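2-oxoglutarate dehydrogenase E3 component (Thermus thermophilus, PDB 2EQ7) probably catalyses the NAD(+)-dependent reoxidation of dihydrolipoyl groups on partner proteins, using one bound FAD per subunit. Local coordinates at residues A[237-242]-A[252-257]. Residues are numbered along the deposited sequence; the frame is centred on the assembly and turned at random.
Sequences EAKGAR and EADRVL
A241 and A253 face each other as an antiparallel hydrogen-bonded pair: A241 N donates to A253 O (2.9 Å), the amide approaching almost head-on to the carbonyl, and A253 N returns a bond to A241 O (3.1 Å). On the side of the sheet where both alanine methyls lie, A241 CB meets V256 CG2 at 3.8 Å. G240 CA lies 3.4 Å from both A253 O and D254 O, in CA-H...O contacts. Strands 231-237, 240-245 and 250-253 form a three-stranded antiparallel meander in the Rossmann-type NAD-binding domain; after D254 the chain joins the parallel sheet as 255-258, between 154-155 and 169-173. R255 NH1 reaches K239 O in a weak bond (3.1 Å, 132°) at the guanidinium edge, and also donates to D254 O (2.8 Å). The bend at chi2 (-71°) brings NH1 alongside these carbonyls, and a water links NH2 to K239 O. A methionine here would remove the guanidinium and would probably leave both carbonyls without this donor and the water without its NH2 partner. K239 CE passes D254 OD2 at 3.5 Å, but K239 NZ stays 4.6 Å from D254 OD2, not in contact; D254 OD1 accepts from R169 N. The type II' turn E237-G240, closed by backbone bonds between its end residues, carries the K239 carbonyl, and R153 NH2 hydrogen-bonds to A238 O.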
loop_
_atom_site.group_PDB
_atom_site.type_symbol
_atom_site.label_atom_id
_atom_site.label_comp_id
_atom_site.label_asym_id
_atom_site.label_seq_id
_atom_site.Cartn_x
_atom_site.Cartn_y
_atom_site.Cartn_z
ATOM N N GLU A 237 -29.454 -11.672 -30.240
ATOM C CA GLU A 237 -29.876 -12.665 -31.222
ATOM C C GLU A 237 -29.664 -14.067 -30.667
ATOM O O GLU A 237 -28.548 -14.431 -30.307
ATOM C CB GLU A 237 -29.074 -12.490 -32.515
ATOM C CG GLU A 237 -29.307 -13.564 -33.576
ATOM C CD GLU A 237 -30.727 -13.578 -34.110
ATOM O OE1 GLU A 237 -30.972 -14.260 -35.129
ATOM O OE2 GLU A 237 -31.601 -12.913 -33.511
ATOM N N ALA A 238 -30.739 -14.844 -30.587
ATOM C CA ALA A 238 -30.656 -16.208 -30.078
ATOM C C ALA A 238 -29.961 -16.253 -28.716
ATOM O O ALA A 238 -30.318 -15.502 -27.809
ATOM C CB ALA A 238 -29.921 -17.087 -31.086
ATOM N N LYS A 239 -28.965 -17.119 -28.566
ATOM C CA LYS A 239 -28.273 -17.237 -27.283
ATOM C C LYS A 239 -27.316 -16.085 -26.990
ATOM O O LYS A 239 -26.878 -15.916 -25.849
ATOM C CB LYS A 239 -27.494 -18.553 -27.211
ATOM C CG LYS A 239 -26.228 -18.582 -28.060
ATOM C CD LYS A 239 -25.492 -19.908 -27.895
ATOM C CE LYS A 239 -24.209 -19.938 -28.715
ATOM N NZ LYS A 239 -24.465 -19.704 -30.164
ATOM N N GLY A 240 -26.991 -15.297 -28.009
ATOM C CA GLY A 240 -26.059 -14.203 -27.797
ATOM C C GLY A 240 -26.401 -12.885 -28.462
ATOM O O GLY A 240 -27.493 -12.347 -28.279
ATOM N N ALA A 241 -25.461 -12.359 -29.239
ATOM C CA ALA A 241 -25.672 -11.085 -29.904
ATOM C C ALA A 241 -24.686 -10.843 -31.037
ATOM O O ALA A 241 -23.692 -11.560 -31.190
ATOM C CB ALA A 241 -25.561 -9.957 -28.881
ATOM N N ARG A 242 -24.971 -9.825 -31.839
ATOM C CA ARG A 242 -24.088 -9.467 -32.930
ATOM C C ARG A 242 -23.686 -8.012 -32.749
ATOM O O ARG A 242 -24.474 -7.183 -32.280
ATOM C CB ARG A 242 -24.763 -9.670 -34.292
ATOM C CG ARG A 242 -25.933 -8.758 -34.591
ATOM C CD ARG A 242 -26.208 -8.753 -36.093
ATOM N NE ARG A 242 -27.391 -7.977 -36.448
ATOM C CZ ARG A 242 -28.640 -8.371 -36.219
ATOM N NH1 ARG A 242 -28.872 -9.538 -35.634
ATOM N NH2 ARG A 242 -29.656 -7.597 -36.573
ATOM N N GLU A 252 -19.801 -11.817 -33.668
ATOM C CA GLU A 252 -20.813 -12.522 -32.893
ATOM C C GLU A 252 -20.203 -12.932 -31.559
ATOM O O GLU A 252 -19.011 -13.237 -31.481
ATOM C CB GLU A 252 -21.307 -13.758 -33.652
ATOM C CG GLU A 252 -22.199 -13.425 -34.843
ATOM C CD GLU A 252 -22.753 -14.655 -35.538
ATOM O OE1 GLU A 252 -23.603 -14.492 -36.440
ATOM O OE2 GLU A 252 -22.340 -15.783 -35.190
ATOM N N ALA A 253 -21.020 -12.929 -30.510
ATOM C CA ALA A 253 -20.547 -13.300 -29.182
ATOM C C ALA A 253 -21.693 -13.795 -28.312
ATOM O O ALA A 253 -22.858 -13.511 -28.587
ATOM C CB ALA A 253 -19.872 -12.103 -28.520
ATOM N N ASP A 254 -21.357 -14.537 -27.261
ATOM C CA ASP A 254 -22.366 -15.058 -26.348
ATOM C C ASP A 254 -22.916 -13.944 -25.468
ATOM O O ASP A 254 -24.084 -13.960 -25.086
ATOM C CB ASP A 254 -21.772 -16.158 -25.471
ATOM C CG ASP A 254 -21.196 -17.292 -26.286
ATOM O OD1 ASP A 254 -19.996 -17.234 -26.633
ATOM O OD2 ASP A 254 -21.956 -18.234 -26.596
ATOM N N ARG A 255 -22.059 -12.984 -25.142
ATOM C CA ARG A 255 -22.458 -11.850 -24.318
ATOM C C ARG A 255 -21.748 -10.598 -24.810
ATOM O O ARG A 255 -20.624 -10.667 -25.306
ATOM C CB ARG A 255 -22.094 -12.104 -22.848
ATOM C CG ARG A 255 -22.897 -13.216 -22.169
ATOM C CD ARG A 255 -24.335 -12.768 -21.945
ATOM N NE ARG A 255 -25.165 -13.753 -21.256
ATOM C CZ ARG A 255 -25.963 -14.628 -21.864
ATOM N NH1 ARG A 255 -26.040 -14.660 -23.189
ATOM N NH2 ARG A 255 -26.713 -15.453 -21.145
ATOM N N VAL A 256 -22.417 -9.458 -24.704
ATOM C CA VAL A 256 -21.810 -8.200 -25.097
ATOM C C VAL A 256 -22.050 -7.207 -23.975
ATOM O O VAL A 256 -23.192 -6.947 -23.593
ATOM C CB VAL A 256 -22.418 -7.622 -26.393
ATOM C CG1 VAL A 256 -21.742 -6.294 -26.725
ATOM C CG2 VAL A 256 -22.235 -8.606 -27.545
ATOM N N LEU A 257 -20.961 -6.673 -23.439
ATOM C CA LEU A 257 -21.043 -5.687 -22.375
ATOM C C LEU A 257 -20.913 -4.315 -23.011
ATOM O O LEU A 257 -19.937 -4.041 -23.706
ATOM C CB LEU A 257 -19.907 -5.895 -21.369
ATOM C CG LEU A 257 -19.588 -4.714 -20.448
ATOM C CD1 LEU A 257 -20.820 -4.330 -19.632
ATOM C CD2 LEU A 257 -18.416 -5.090 -19.543
HETATM O O HOH W 1 -28.685 -16.189 -23.169
#